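Local atomic coordinates of TRAP dicarboxylate transporter, DctP subunit (Sulfurospirillum deleyianum, PDB entry 4OVS), a protein that binds succinate and probably serves as the periplasmic solute-binding component of a TRAP dicarboxylate transporter. Residues A[28-33]-A[61-66]. Numbering follows the deposited sequence.
Sequences IKVTHV and VIVFPN
Val30 CG2 meets Val61 CG1 at 3.6 Å, the apolar centre of two parallel strands joined by helix 39-54 in a beta-alpha-beta unit of this solute-binding fold. Val63 continues the row, with CG2 4.1 Å from Val30 CB, while the helix packs against Val61 through Ala48 and Val51. Further along, CG1 of Val63 reaches the NE2 and CD2 side of the His32 imidazole. That ring also lies against Pro65, whose CA sits over one face, 3.8 Å from the centroid, in a CH-pi contact. With chi1 at 69°, His32 CG stands between its own backbone N and carbonyl carbon, which lays the imidazole alongside Pro65, and ND1 accepts a hydrogen bond from Val34 N. Replacing His32, whose side chain touches the succinate-binding Lys40, by alanine is likely to strip Pro65 and Val63 CG1 of their aromatic neighbour and Val34 N of this acceptor. Outside the apolar row, the backbones alternate as donor and acceptor: Ile62 N to Ile28 O, Val30 N to Ile62 O, Phe64 N to Val30 O and His32 N to Phe64 O. At the polar edge a water bridges the strands, hydrogen-bonded to Thr31 OG1 at 2.8 Å and to Phe64 O at 3.0 Å.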
loop_
_atom_site.group_PDB
_atom_site.type_symbol
_atom_site.label_atom_id
_atom_site.label_comp_id
_atom_site.label_asym_id
_atom_site.label_seq_id
_atom_site.Cartn_x
_atom_site.Cartn_y
_atom_site.Cartn_z
ATOM N N ILE A 28 -14.646 -13.916 12.800
ATOM C CA ILE A 28 -14.394 -12.740 11.944
ATOM C C ILE A 28 -13.318 -13.112 10.896
ATOM O O ILE A 28 -12.285 -13.695 11.261
ATOM C CB ILE A 28 -13.842 -11.510 12.769
ATOM C CG1 ILE A 28 -14.877 -10.991 13.758
ATOM C CG2 ILE A 28 -13.439 -10.345 11.825
ATOM C CD1 ILE A 28 -14.392 -9.832 14.628
ATOM N N LYS A 29 -13.545 -12.750 9.627
ATOM C CA LYS A 29 -12.700 -13.134 8.514
ATOM C C LYS A 29 -12.054 -11.866 8.011
ATOM O O LYS A 29 -12.746 -10.958 7.532
ATOM C CB LYS A 29 -13.532 -13.792 7.397
ATOM C CG LYS A 29 -14.417 -14.904 7.914
ATOM C CD LYS A 29 -14.858 -15.857 6.842
ATOM C CE LYS A 29 -16.084 -15.393 6.091
ATOM N NZ LYS A 29 -16.503 -16.450 5.091
ATOM N N VAL A 30 -10.733 -11.828 8.130
ATOM C CA VAL A 30 -9.890 -10.752 7.596
ATOM C C VAL A 30 -9.245 -11.210 6.290
ATOM O O VAL A 30 -8.779 -12.343 6.193
ATOM C CB VAL A 30 -8.725 -10.384 8.558
ATOM C CG1 VAL A 30 -7.948 -9.303 7.937
ATOM C CG2 VAL A 30 -9.218 -9.936 9.925
ATOM N N THR A 31 -9.199 -10.331 5.293
ATOM C CA THR A 31 -8.688 -10.704 3.997
ATOM C C THR A 31 -7.715 -9.646 3.559
ATOM O O THR A 31 -8.014 -8.495 3.667
ATOM C CB THR A 31 -9.828 -10.853 2.966
ATOM O OG1 THR A 31 -9.314 -11.245 1.703
ATOM C CG2 THR A 31 -10.641 -9.532 2.775
ATOM N N HIS A 32 -6.533 -10.067 3.110
ATOM C CA HIS A 32 -5.558 -9.169 2.475
ATOM C C HIS A 32 -4.655 -9.916 1.477
ATOM O O HIS A 32 -4.723 -11.166 1.377
ATOM C CB HIS A 32 -4.728 -8.419 3.543
ATOM C CG HIS A 32 -3.786 -9.271 4.328
ATOM N ND1 HIS A 32 -2.583 -9.706 3.820
ATOM C CD2 HIS A 32 -3.824 -9.688 5.617
ATOM C CE1 HIS A 32 -1.942 -10.397 4.746
ATOM N NE2 HIS A 32 -2.664 -10.387 5.851
ATOM N N VAL A 33 -3.849 -9.148 0.733
ATOM C CA VAL A 33 -3.144 -9.619 -0.419
ATOM C C VAL A 33 -1.619 -9.775 -0.246
ATOM O O VAL A 33 -0.928 -10.191 -1.195
ATOM C CB VAL A 33 -3.411 -8.686 -1.651
ATOM C CG1 VAL A 33 -4.931 -8.529 -1.954
ATOM C CG2 VAL A 33 -2.800 -7.322 -1.433
ATOM N N VAL A 61 -10.778 -14.716 15.293
ATOM C CA VAL A 61 -10.500 -13.987 14.045
ATOM C C VAL A 61 -9.565 -14.865 13.181
ATOM O O VAL A 61 -8.506 -15.287 13.670
ATOM C CB VAL A 61 -9.843 -12.674 14.317
ATOM C CG1 VAL A 61 -9.524 -11.936 12.959
ATOM C CG2 VAL A 61 -10.701 -11.779 15.266
ATOM N N ILE A 62 -9.976 -15.171 11.958
ATOM C CA ILE A 62 -9.157 -15.949 11.017
ATOM C C ILE A 62 -8.706 -15.003 9.891
ATOM O O ILE A 62 -9.506 -14.289 9.288
ATOM C CB ILE A 62 -9.913 -17.144 10.444
ATOM C CG1 ILE A 62 -10.370 -18.073 11.578
ATOM C CG2 ILE A 62 -9.037 -17.932 9.375
ATOM C CD1 ILE A 62 -9.291 -18.426 12.590
ATOM N N VAL A 63 -7.403 -14.961 9.667
ATOM C CA VAL A 63 -6.787 -14.061 8.701
ATOM C C VAL A 63 -6.341 -14.875 7.466
ATOM O O VAL A 63 -5.614 -15.853 7.587
ATOM C CB VAL A 63 -5.521 -13.384 9.297
ATOM C CG1 VAL A 63 -4.843 -12.526 8.246
ATOM C CG2 VAL A 63 -5.848 -12.548 10.534
ATOM N N PHE A 64 -6.793 -14.457 6.285
ATOM C CA PHE A 64 -6.402 -15.023 5.043
ATOM C C PHE A 64 -5.491 -14.064 4.271
ATOM O O PHE A 64 -5.957 -13.108 3.653
ATOM C CB PHE A 64 -7.664 -15.291 4.202
ATOM C CG PHE A 64 -8.566 -16.356 4.759
ATOM C CD1 PHE A 64 -8.411 -17.665 4.404
ATOM C CD2 PHE A 64 -9.607 -16.029 5.624
ATOM C CE1 PHE A 64 -9.264 -18.642 4.900
ATOM C CE2 PHE A 64 -10.467 -17.013 6.110
ATOM C CZ PHE A 64 -10.294 -18.298 5.765
ATOM N N PRO A 65 -4.178 -14.308 4.293
ATOM C CA PRO A 65 -3.267 -13.444 3.554
ATOM C C PRO A 65 -3.094 -13.853 2.100
ATOM O O PRO A 65 -3.768 -14.790 1.649
ATOM C CB PRO A 65 -1.950 -13.671 4.288
ATOM C CG PRO A 65 -2.006 -15.108 4.607
ATOM C CD PRO A 65 -3.463 -15.374 4.991
ATOM N N ASN A 66 -2.196 -13.162 1.384
ATOM C CA ASN A 66 -1.772 -13.569 0.054
ATOM C C ASN A 66 -2.962 -13.833 -0.902
ATOM O O ASN A 66 -2.906 -14.690 -1.763
ATOM C CB ASN A 66 -0.908 -14.808 0.152
ATOM C CG ASN A 66 0.534 -14.507 0.562
ATOM O OD1 ASN A 66 1.150 -13.534 0.089
ATOM N ND2 ASN A 66 1.064 -15.321 1.469
HETATM O O HOH W 1 -7.443 -13.247 1.101
#